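Local coordinates for catalytic domain of the nuclear inclusion protein A (nia) (PDB 1LVM) that cleaves peptide bonds at specific sites as a chymotrypsin-like cysteine protease of tobacco etch virus, probably serving to process the viral polyprotein, at residues Ile152-Gly157 and Thr183-Thr188; Thr139-Ser142 and Phe147-His150; Asp215-Leu218 and Lys223-Met226; Lys107-Glu110 and Glu114-Ile117. The protein carries 1 engineered substitution. One frame throughout, in Å; residues are numbered along the deposited sequence.

Contact 1 of 4, residues Ile152-Gly157 and Thr183-Thr188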
loop_
_atom_site.group_PDB
_atom_site.type_symbol
_atom_site.label_atom_id
_atom_site.label_comp_id
_atom_site.label_asym_id
_atom_site.label_seq_id
_atom_site.Cartn_x
_atom_site.Cartn_y
_atom_site.Cartn_z
ATOM N N ILE A 152 7.222 -12.923 -0.297
ATOM C CA ILE A 152 6.181 -13.241 0.683
ATOM C C ILE A 152 4.892 -13.672 0.010
ATOM O O ILE A 152 4.391 -12.959 -0.843
ATOM C CB ILE A 152 5.917 -12.017 1.560
ATOM C CG1 ILE A 152 7.240 -11.667 2.252
ATOM C CG2 ILE A 152 4.736 -12.296 2.534
ATOM C CD1 ILE A 152 7.312 -10.242 2.920
ATOM N N GLN A 153 4.322 -14.814 0.409
ATOM C CA GLN A 153 3.084 -15.287 -0.224
ATOM C C GLN A 153 1.976 -14.281 0.032
ATOM O O GLN A 153 1.745 -13.899 1.149
ATOM C CB GLN A 153 2.669 -16.616 0.376
ATOM C CG GLN A 153 3.032 -17.791 -0.408
ATOM C CD GLN A 153 2.002 -18.841 -0.191
ATOM O OE1 GLN A 153 1.710 -19.187 0.949
ATOM N NE2 GLN A 153 1.415 -19.345 -1.273
ATOM N N THR A 154 1.312 -13.822 -1.009
ATOM C CA THR A 154 0.264 -12.846 -0.807
ATOM C C THR A 154 -0.965 -13.394 -1.520
ATOM O O THR A 154 -0.835 -14.051 -2.547
ATOM C CB THR A 154 0.618 -11.527 -1.466
ATOM O OG1 THR A 154 0.654 -11.730 -2.882
ATOM C CG2 THR A 154 1.968 -11.061 -1.042
ATOM N N LYS A 155 -2.148 -13.123 -0.993
ATOM C CA LYS A 155 -3.402 -13.575 -1.626
ATOM C C LYS A 155 -3.969 -12.448 -2.453
ATOM O O LYS A 155 -3.651 -11.279 -2.236
ATOM C CB LYS A 155 -4.454 -13.924 -0.575
ATOM C CG LYS A 155 -4.062 -14.986 0.387
ATOM C CD LYS A 155 -5.094 -15.114 1.495
ATOM C CE LYS A 155 -5.549 -13.762 2.053
ATOM N NZ LYS A 155 -6.545 -13.908 3.167
ATOM N N ASP A 156 -4.857 -12.791 -3.377
ATOM C CA ASP A 156 -5.477 -11.773 -4.197
ATOM C C ASP A 156 -6.224 -10.801 -3.274
ATOM O O ASP A 156 -6.885 -11.214 -2.302
ATOM C CB ASP A 156 -6.460 -12.412 -5.176
ATOM C CG ASP A 156 -6.302 -11.863 -6.578
ATOM O OD1 ASP A 156 -5.297 -12.188 -7.253
ATOM O OD2 ASP A 156 -7.179 -11.084 -6.995
ATOM N N GLY A 157 -6.088 -9.506 -3.560
ATOM C CA GLY A 157 -6.782 -8.537 -2.719
ATOM C C GLY A 157 -5.909 -7.857 -1.678
ATOM O O GLY A 157 -6.431 -6.997 -0.998
ATOM N N THR A 183 4.814 -16.670 -8.801
ATOM C CA THR A 183 6.072 -17.168 -8.250
ATOM C C THR A 183 7.038 -16.011 -7.857
ATOM O O THR A 183 8.012 -16.220 -7.103
ATOM C CB THR A 183 6.765 -18.054 -9.259
ATOM O OG1 THR A 183 6.919 -17.317 -10.477
ATOM C CG2 THR A 183 5.926 -19.313 -9.517
ATOM N N ASN A 184 6.839 -14.812 -8.415
ATOM C CA ASN A 184 7.712 -13.660 -8.014
ATOM C C ASN A 184 6.763 -12.503 -7.673
ATOM O O ASN A 184 5.919 -12.227 -8.482
ATOM C CB ASN A 184 8.572 -13.183 -9.156
ATOM C CG ASN A 184 9.600 -14.174 -9.511
ATOM O OD1 ASN A 184 10.209 -14.783 -8.632
ATOM N ND2 ASN A 184 9.808 -14.362 -10.792
ATOM N N ASN A 185 6.964 -11.840 -6.538
ATOM C CA ASN A 185 6.057 -10.753 -6.118
ATOM C C ASN A 185 6.791 -9.427 -6.193
ATOM O O ASN A 185 8.026 -9.380 -6.133
ATOM C CB ASN A 185 5.519 -11.029 -4.713
ATOM C CG ASN A 185 4.449 -12.148 -4.706
ATOM O OD1 ASN A 185 4.209 -12.808 -3.688
ATOM N ND2 ASN A 185 3.814 -12.354 -5.841
ATOM N N TYR A 186 6.029 -8.355 -6.357
ATOM C CA TYR A 186 6.608 -7.045 -6.506
ATOM C C TYR A 186 5.843 -5.985 -5.693
ATOM O O TYR A 186 4.620 -5.980 -5.687
ATOM C CB TYR A 186 6.549 -6.622 -7.986
ATOM C CG TYR A 186 7.431 -7.526 -8.918
ATOM C CD1 TYR A 186 6.940 -8.753 -9.426
ATOM C CD2 TYR A 186 8.712 -7.149 -9.246
ATOM C CE1 TYR A 186 7.743 -9.566 -10.241
ATOM C CE2 TYR A 186 9.540 -7.975 -10.069
ATOM C CZ TYR A 186 9.043 -9.167 -10.556
ATOM O OH TYR A 186 9.877 -9.948 -11.375
ATOM N N PHE A 187 6.599 -5.116 -5.028
ATOM C CA PHE A 187 5.934 -4.021 -4.334
ATOM C C PHE A 187 6.431 -2.715 -4.954
ATOM O O PHE A 187 7.498 -2.635 -5.577
ATOM C CB PHE A 187 6.195 -4.088 -2.794
ATOM C CG PHE A 187 7.605 -3.767 -2.333
ATOM C CD1 PHE A 187 8.017 -2.484 -2.093
ATOM C CD2 PHE A 187 8.516 -4.837 -2.039
ATOM C CE1 PHE A 187 9.310 -2.235 -1.555
ATOM C CE2 PHE A 187 9.769 -4.612 -1.513
ATOM C CZ PHE A 187 10.187 -3.305 -1.260
ATOM N N THR A 188 5.634 -1.672 -4.784
ATOM C CA THR A 188 6.018 -0.381 -5.273
ATOM C C THR A 188 6.749 0.285 -4.132
ATOM O O THR A 188 6.229 0.395 -3.004
ATOM C CB THR A 188 4.752 0.444 -5.628
ATOM O OG1 THR A 188 4.071 -0.205 -6.716
ATOM C CG2 THR A 188 5.112 1.864 -5.984
HETATM O O HOH W 1 1.893 -15.082 -3.656
#
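N185 turns CG away from its own carbonyl carbon (chi1 -74°), sending its amide across to T154, whose OG1 is lodged between backbone N and carbonyl carbon (chi1 66°). The two side chains advance from opposite directions, but their polar ends stop short of bonding: T154 OG1 stays 3.8 Å from N185 OD1. A water lies between the segments. It accepts the backbone N-H of T154, with T154 N 3.0 Å from its oxygen; its second arm, to N185 OD1 at 3.2 Å, holds only for the amide as modelled. In that model I152 O and N185 OD1 are 2.9 Å apart; both are acceptors, so this is no hydrogen bond, and the placing of the amide oxygen is doubtful. An amide, with an acceptor and a donor end, suits a place between a water and backbone polar atoms. I152 packs its side chain on L119, S134 and S137, and N185 pairs by its backbone with H150. T154 OG1 also forms a weak hydrogen bond to a polar side chain of the bound peptide, and N185 packs on a polar side chain of it. The contact thus lies beside barrel strand 185-189, at the peptide-binding groove of a chymotrypsin-like cysteine protease.

Contact 2 of 4, residues Thr139-Ser142 and Phe147-His150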
loop_
_atom_site.group_PDB
_atom_site.type_symbol
_atom_site.label_atom_id
_atom_site.label_comp_id
_atom_site.label_asym_id
_atom_site.label_seq_id
_atom_site.Cartn_x
_atom_site.Cartn_y
_atom_site.Cartn_z
ATOM N N THR A 139 14.907 -8.384 -0.099
ATOM C CA THR A 139 14.351 -7.635 -1.223
ATOM C C THR A 139 15.413 -7.008 -2.062
ATOM O O THR A 139 16.500 -6.671 -1.547
ATOM C CB THR A 139 13.347 -6.538 -0.675
ATOM O OG1 THR A 139 12.634 -5.938 -1.756
ATOM C CG2 THR A 139 14.061 -5.460 0.143
ATOM N N PHE A 140 15.102 -6.875 -3.363
ATOM C CA PHE A 140 15.973 -6.267 -4.344
ATOM C C PHE A 140 15.218 -5.456 -5.351
ATOM O O PHE A 140 14.069 -5.775 -5.656
ATOM C CB PHE A 140 16.758 -7.344 -5.126
ATOM C CG PHE A 140 17.524 -8.264 -4.268
ATOM C CD1 PHE A 140 16.880 -9.366 -3.683
ATOM C CD2 PHE A 140 18.910 -8.082 -4.083
ATOM C CE1 PHE A 140 17.602 -10.281 -2.938
ATOM C CE2 PHE A 140 19.660 -9.001 -3.328
ATOM C CZ PHE A 140 18.993 -10.103 -2.759
ATOM N N PRO A 141 15.853 -4.388 -5.905
ATOM C CA PRO A 141 15.092 -3.625 -6.903
ATOM C C PRO A 141 14.967 -4.396 -8.199
ATOM O O PRO A 141 15.895 -5.111 -8.610
ATOM C CB PRO A 141 15.935 -2.405 -7.142
ATOM C CG PRO A 141 17.326 -2.945 -6.955
ATOM C CD PRO A 141 17.177 -3.789 -5.706
ATOM N N SER A 142 13.833 -4.241 -8.847
ATOM C CA SER A 142 13.641 -4.820 -10.177
ATOM C C SER A 142 13.809 -3.578 -11.104
ATOM O O SER A 142 12.987 -2.665 -11.052
ATOM C CB SER A 142 12.247 -5.389 -10.336
ATOM O OG SER A 142 12.103 -5.804 -11.689
ATOM N N PHE A 147 9.607 -0.842 -8.947
ATOM C CA PHE A 147 9.093 -2.030 -8.308
ATOM C C PHE A 147 10.304 -2.730 -7.667
ATOM O O PHE A 147 11.431 -2.677 -8.210
ATOM C CB PHE A 147 8.477 -3.001 -9.320
ATOM C CG PHE A 147 7.160 -2.568 -9.857
ATOM C CD1 PHE A 147 5.997 -2.747 -9.102
ATOM C CD2 PHE A 147 7.062 -2.025 -11.141
ATOM C CE1 PHE A 147 4.741 -2.404 -9.625
ATOM C CE2 PHE A 147 5.833 -1.669 -11.669
ATOM C CZ PHE A 147 4.659 -1.865 -10.906
ATOM N N TRP A 148 10.069 -3.343 -6.505
ATOM C CA TRP A 148 11.096 -4.151 -5.782
ATOM C C TRP A 148 10.524 -5.538 -5.637
ATOM O O TRP A 148 9.327 -5.726 -5.509
ATOM C CB TRP A 148 11.440 -3.583 -4.408
ATOM C CG TRP A 148 12.405 -2.462 -4.490
ATOM C CD1 TRP A 148 12.268 -1.316 -5.235
ATOM C CD2 TRP A 148 13.671 -2.368 -3.821
ATOM N NE1 TRP A 148 13.359 -0.532 -5.068
ATOM C CE2 TRP A 148 14.239 -1.153 -4.203
ATOM C CE3 TRP A 148 14.380 -3.215 -2.930
ATOM C CZ2 TRP A 148 15.478 -0.739 -3.745
ATOM C CZ3 TRP A 148 15.647 -2.789 -2.455
ATOM C CH2 TRP A 148 16.165 -1.567 -2.869
ATOM N N LYS A 149 11.395 -6.548 -5.697
ATOM C CA LYS A 149 10.978 -7.932 -5.564
ATOM C C LYS A 149 10.862 -8.351 -4.106
ATOM O O LYS A 149 11.655 -7.930 -3.254
ATOM C CB LYS A 149 12.063 -8.861 -6.202
ATOM C CG LYS A 149 12.414 -8.599 -7.719
ATOM C CD LYS A 149 13.564 -9.623 -8.265
ATOM C CE LYS A 149 14.095 -9.389 -9.711
ATOM N NZ LYS A 149 15.326 -10.271 -10.081
ATOM N N HIS A 150 9.909 -9.238 -3.836
ATOM C CA HIS A 150 9.813 -9.772 -2.502
ATOM C C HIS A 150 9.290 -11.180 -2.670
ATOM O O HIS A 150 8.708 -11.496 -3.715
ATOM C CB HIS A 150 8.939 -8.878 -1.560
ATOM C CG HIS A 150 7.460 -9.098 -1.672
ATOM N ND1 HIS A 150 6.615 -8.189 -2.296
ATOM C CD2 HIS A 150 6.676 -10.117 -1.239
ATOM C CE1 HIS A 150 5.369 -8.650 -2.241
ATOM N NE2 HIS A 150 5.382 -9.820 -1.605
HETATM O O HOH W 2 10.866 -1.420 -11.439
#
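A beta hairpin of the six-stranded antiparallel barrel brings the end of strand 130-142 against strand 147-150. The short segments run 129° apart, well off antiparallel; two backbone bonds join them, and side chains carry much of the contact. P141 and W148 face each other as a non-hydrogen-bonded pair, where the missing N-H of proline costs no cross-strand bond. The compact, puckered pyrrolidine lies over the indole: P141 CA sits 3.6 Å from the centroid of the five-membered ring of W148, almost on the ring normal, a CH-pi contact. P141 CB reaches W148 CE2 at 3.6 Å, while P141 CD covers the far benzo part of the ring at 3.7 Å from W148 CZ3. Thus a wide, flat residue meets a compact, rigid one over most of the indole. The neighbouring barrel strand continues the packing, with F187 meeting the W148 ring. Backbone bonds flank this stack: K149 N gives its hydrogen to F140 O at 2.8 Å, nearly straight at 164°, and S142 N gives one to F147 O at 2.9 Å. On the side of S142 and K149, the serine CB lies near the aliphatic chain of the extended lysine, while S142 OG is taken up by H222. T139 swings OG1 away from its own nitrogen (chi1 -171°). That branch comes in near the indole plane, with T139 OG1 3.4 Å from W148 CE3, and donates its proton to K149 O at 2.7 Å.

Contact 3 of 4, residues Asp215-Leu218 and Lys223-Met226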
loop_
_atom_site.group_PDB
_atom_site.type_symbol
_atom_site.label_atom_id
_atom_site.label_comp_id
_atom_site.label_asym_id
_atom_site.label_seq_id
_atom_site.Cartn_x
_atom_site.Cartn_y
_atom_site.Cartn_z
ATOM N N ASP A 215 -6.049 -1.052 -19.785
ATOM C CA ASP A 215 -6.000 -2.282 -19.003
ATOM C C ASP A 215 -4.590 -2.800 -18.717
ATOM O O ASP A 215 -4.423 -3.851 -18.107
ATOM C CB ASP A 215 -6.852 -3.362 -19.672
ATOM C CG ASP A 215 -8.334 -3.027 -19.633
ATOM O OD1 ASP A 215 -8.809 -2.573 -18.563
ATOM O OD2 ASP A 215 -9.020 -3.224 -20.659
ATOM N N SER A 216 -3.574 -2.070 -19.159
ATOM C CA SER A 216 -2.218 -2.454 -18.830
ATOM C C SER A 216 -1.405 -1.176 -18.844
ATOM O O SER A 216 -1.761 -0.184 -19.486
ATOM C CB SER A 216 -1.658 -3.488 -19.817
ATOM O OG SER A 216 -1.357 -2.865 -21.049
ATOM N N VAL A 217 -0.333 -1.173 -18.076
ATOM C CA VAL A 217 0.493 0.007 -18.022
ATOM C C VAL A 217 1.968 -0.394 -18.024
ATOM O O VAL A 217 2.306 -1.535 -17.702
ATOM C CB VAL A 217 0.179 0.826 -16.764
ATOM C CG1 VAL A 217 0.564 0.022 -15.542
ATOM C CG2 VAL A 217 0.912 2.122 -16.798
ATOM N N LEU A 218 2.828 0.554 -18.381
ATOM C CA LEU A 218 4.278 0.304 -18.451
ATOM C C LEU A 218 4.952 1.153 -17.415
ATOM O O LEU A 218 5.318 2.305 -17.678
ATOM C CB LEU A 218 4.858 0.675 -19.832
ATOM C CG LEU A 218 6.051 -0.135 -20.348
ATOM C CD1 LEU A 218 7.145 -0.289 -19.292
ATOM C CD2 LEU A 218 5.533 -1.500 -20.773
ATOM N N LYS A 223 5.510 -4.400 -17.919
ATOM C CA LYS A 223 4.164 -4.142 -18.409
ATOM C C LYS A 223 3.284 -4.810 -17.324
ATOM O O LYS A 223 3.461 -5.994 -16.976
ATOM C CB LYS A 223 3.941 -4.822 -19.760
ATOM C CG LYS A 223 2.684 -4.385 -20.486
ATOM C CD LYS A 223 2.464 -5.268 -21.710
ATOM C CE LYS A 223 1.352 -4.733 -22.576
ATOM N NZ LYS A 223 1.270 -5.512 -23.834
ATOM N N VAL A 224 2.345 -4.044 -16.756
ATOM C CA VAL A 224 1.492 -4.574 -15.737
ATOM C C VAL A 224 0.023 -4.540 -16.186
ATOM O O VAL A 224 -0.446 -3.512 -16.644
ATOM C CB VAL A 224 1.591 -3.748 -14.386
ATOM C CG1 VAL A 224 0.937 -4.597 -13.233
ATOM C CG2 VAL A 224 3.067 -3.385 -14.082
ATOM N N PHE A 225 -0.648 -5.675 -16.085
ATOM C CA PHE A 225 -2.046 -5.746 -16.461
ATOM C C PHE A 225 -2.950 -5.600 -15.255
ATOM O O PHE A 225 -2.608 -6.014 -14.158
ATOM C CB PHE A 225 -2.364 -7.075 -17.113
ATOM C CG PHE A 225 -1.631 -7.306 -18.393
ATOM C CD1 PHE A 225 -0.325 -7.785 -18.380
ATOM C CD2 PHE A 225 -2.234 -7.009 -19.622
ATOM C CE1 PHE A 225 0.386 -7.967 -19.573
ATOM C CE2 PHE A 225 -1.521 -7.190 -20.836
ATOM C CZ PHE A 225 -0.212 -7.670 -20.800
ATOM N N MET A 226 -4.140 -5.051 -15.483
ATOM C CA MET A 226 -5.144 -4.888 -14.432
ATOM C C MET A 226 -5.656 -6.236 -13.912
ATOM O O MET A 226 -5.887 -6.384 -12.708
ATOM C CB MET A 226 -6.322 -4.089 -14.985
ATOM C CG MET A 226 -5.944 -2.681 -15.350
ATOM S SD MET A 226 -5.241 -1.587 -13.983
ATOM C CE MET A 226 -3.978 -0.788 -14.866
#
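V217 and V224 form the tight centre of this two-stranded antiparallel hairpin. They are a hydrogen-bonded pair, closed by two short bonds: V217 N to V224 O at 2.7 Å, lying in the carbonyl plane, and V224 N to V217 O, also 2.7 Å and straighter at 170°. Their side chains run side by side in the same direction, with V217 CG1 4.1 Å from V224 CB; branched valines suit an extended strand and give it an apolar face. Beside D215, M226 N reaches D215 O at 2.9 Å, meeting that oxygen from 35° above the carbonyl plane, while the bent side chain of M226 folds back over the D215 carbonyl. D215 spends its carboxylate elsewhere, in a salt bridge with R57.

The other face carries S216, L218, K223 and F225, and its L218 and K223 end is open to solvent. S216 CB, small enough to sit beside a ring, meets F225 CD2 obliquely at 3.6 Å. K223 stretches out with CG trans to its backbone N (chi1 -168°), and its aliphatic length makes the contact: K223 CE passes S216 OG at 3.6 Å, and L218 CD2 packs on K223 CB at 3.8 Å. Exposure suits the lysine ammonium. A strand of the bound peptide pairs in parallel with V224 and F225, and V217, V224 and M226 each pack on an aromatic side chain of that peptide. This is consistent with backbone pairing aligning the peptide while the valines and M226 receive its aromatic groups.

Contact 4 of 4, residues Lys107-Glu110 and Glu114-Ile117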
loop_
_atom_site.group_PDB
_atom_site.type_symbol
_atom_site.label_atom_id
_atom_site.label_comp_id
_atom_site.label_asym_id
_atom_site.label_seq_id
_atom_site.Cartn_x
_atom_site.Cartn_y
_atom_site.Cartn_z
ATOM N N LYS A 107 6.684 6.043 9.871
ATOM C CA LYS A 107 7.865 6.482 9.164
ATOM C C LYS A 107 8.000 5.629 7.902
ATOM O O LYS A 107 7.766 4.404 7.946
ATOM C CB LYS A 107 9.132 6.325 10.033
ATOM C CG LYS A 107 9.106 7.097 11.386
ATOM C CD LYS A 107 9.148 8.587 11.165
ATOM C CE LYS A 107 8.996 9.388 12.467
ATOM N NZ LYS A 107 8.741 10.840 12.196
ATOM N N PHE A 108 8.306 6.321 6.782
ATOM C CA PHE A 108 8.476 5.712 5.478
ATOM C C PHE A 108 9.861 6.089 4.956
ATOM O O PHE A 108 10.329 7.197 5.180
ATOM C CB PHE A 108 7.466 6.268 4.448
ATOM C CG PHE A 108 6.028 6.067 4.803
ATOM C CD1 PHE A 108 5.411 6.907 5.719
ATOM C CD2 PHE A 108 5.239 5.060 4.163
ATOM C CE1 PHE A 108 4.075 6.758 5.986
ATOM C CE2 PHE A 108 3.927 4.930 4.436
ATOM C CZ PHE A 108 3.334 5.781 5.352
ATOM N N ARG A 109 10.508 5.179 4.240
ATOM C CA ARG A 109 11.778 5.502 3.582
ATOM C C ARG A 109 11.947 4.549 2.399
ATOM O O ARG A 109 11.192 3.564 2.248
ATOM C CB ARG A 109 12.988 5.359 4.529
ATOM C CG ARG A 109 13.138 3.861 4.947
ATOM C CD ARG A 109 14.498 3.623 5.644
ATOM N NE ARG A 109 14.518 2.349 6.351
ATOM C CZ ARG A 109 14.739 1.167 5.784
ATOM N NH1 ARG A 109 14.967 1.028 4.455
ATOM N NH2 ARG A 109 14.743 0.109 6.555
ATOM N N GLU A 110 12.903 4.881 1.522
ATOM C CA GLU A 110 13.191 4.009 0.399
ATOM C C GLU A 110 13.772 2.698 0.909
ATOM O O GLU A 110 14.458 2.681 1.881
ATOM C CB GLU A 110 14.229 4.627 -0.520
ATOM C CG GLU A 110 13.765 6.002 -1.082
ATOM C CD GLU A 110 14.709 6.484 -2.174
ATOM O OE1 GLU A 110 14.528 6.066 -3.327
ATOM O OE2 GLU A 110 15.625 7.254 -1.854
ATOM N N GLU A 114 18.824 -5.864 -0.366
ATOM C CA GLU A 114 19.065 -6.990 0.484
ATOM C C GLU A 114 18.501 -6.917 1.900
ATOM O O GLU A 114 18.652 -7.853 2.683
ATOM C CB GLU A 114 20.588 -7.266 0.466
ATOM C CG GLU A 114 20.923 -8.720 0.680
ATOM C CD GLU A 114 22.126 -9.185 -0.144
ATOM O OE1 GLU A 114 23.077 -8.390 -0.360
ATOM O OE2 GLU A 114 22.108 -10.364 -0.554
ATOM N N GLU A 115 17.792 -5.847 2.240
ATOM C CA GLU A 115 17.282 -5.816 3.598
ATOM C C GLU A 115 16.091 -6.740 3.816
ATOM O O GLU A 115 15.374 -7.150 2.875
ATOM C CB GLU A 115 16.936 -4.381 4.011
ATOM C CG GLU A 115 15.687 -3.853 3.370
ATOM C CD GLU A 115 15.289 -2.505 3.974
ATOM O OE1 GLU A 115 15.426 -2.307 5.199
ATOM O OE2 GLU A 115 14.840 -1.636 3.224
ATOM N N ARG A 116 15.884 -7.091 5.083
ATOM C CA ARG A 116 14.800 -7.973 5.471
ATOM C C ARG A 116 13.485 -7.222 5.723
ATOM O O ARG A 116 13.484 -6.260 6.481
ATOM C CB ARG A 116 15.151 -8.730 6.773
ATOM C CG ARG A 116 16.418 -9.632 6.602
ATOM C CD ARG A 116 16.862 -10.208 7.966
ATOM N NE ARG A 116 15.915 -11.206 8.484
ATOM C CZ ARG A 116 15.850 -12.484 8.102
ATOM N NH1 ARG A 116 16.692 -12.971 7.183
ATOM N NH2 ARG A 116 14.924 -13.287 8.629
ATOM N N ILE A 117 12.412 -7.670 5.074
ATOM C CA ILE A 117 11.118 -7.031 5.216
ATOM C C ILE A 117 10.040 -8.042 5.499
ATOM O O ILE A 117 10.235 -9.251 5.249
ATOM C CB ILE A 117 10.753 -6.239 3.927
ATOM C CG1 ILE A 117 10.687 -7.180 2.696
ATOM C CG2 ILE A 117 11.824 -5.144 3.693
ATOM C CD1 ILE A 117 10.314 -6.443 1.310
#
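E115 OE1 is gripped twice, by R109 NH2 at 2.9 Å across the contact and by S165 OG. Its twin fares likewise: E115 OE2 receives R109 NH1 at 2.9 Å and the backbone N-H of Q112. R109 thus holds the carboxylate end-on, one nitrogen to each oxygen, both on the syn side. Guanidinium and carboxylate are nearly coplanar, 23° apart, and the NH2 bond is almost straight at 169°. Both side chains start with CG wedged between backbone N and carbonyl carbon (chi1 74° for E115), then run out extended and meet from opposite directions. Arginine offers a flat pair of parallel donors, and glutamate has the length to reach it. The same R109 NH1 also binds E110 O at 3.1 Å, within its own segment, while R109 NE pairs with D168. Each end of this bridge has other partners, which probably restrains rotation of the guanidinium. The pair links the loop around R109 to the segment leading into strand 116-123 and, through S165, to strand 162-165. E115 is buried, and four donor bonds to its two oxygens would probably keep it ionised, its charge probably offset by R109, which also pairs with D168, in a cluster that includes R167.

From the N terminus the four contacts follow in series, none enclosing or crossing another. Contact 4 closes a short loop ahead of strand 116-123. Contact 2 closes the hairpin of strands 130-142 and 147-150, and E114 N probably bonds to T139 O between the two. Contact 1 closes the longest loop, from the segment after strand 147-150 to strand 185-189, which lies beside strand 147-150 in the barrel. F187 of that strand packs on T139 and I117, joining contacts 1, 2 and 4 in one barrel. Contact 3 closes the separate hairpin near the C terminus; V224 touches F147, and H222, at the start of strand 222-225, meets S142 and Y186, so the hairpin touches the barrel.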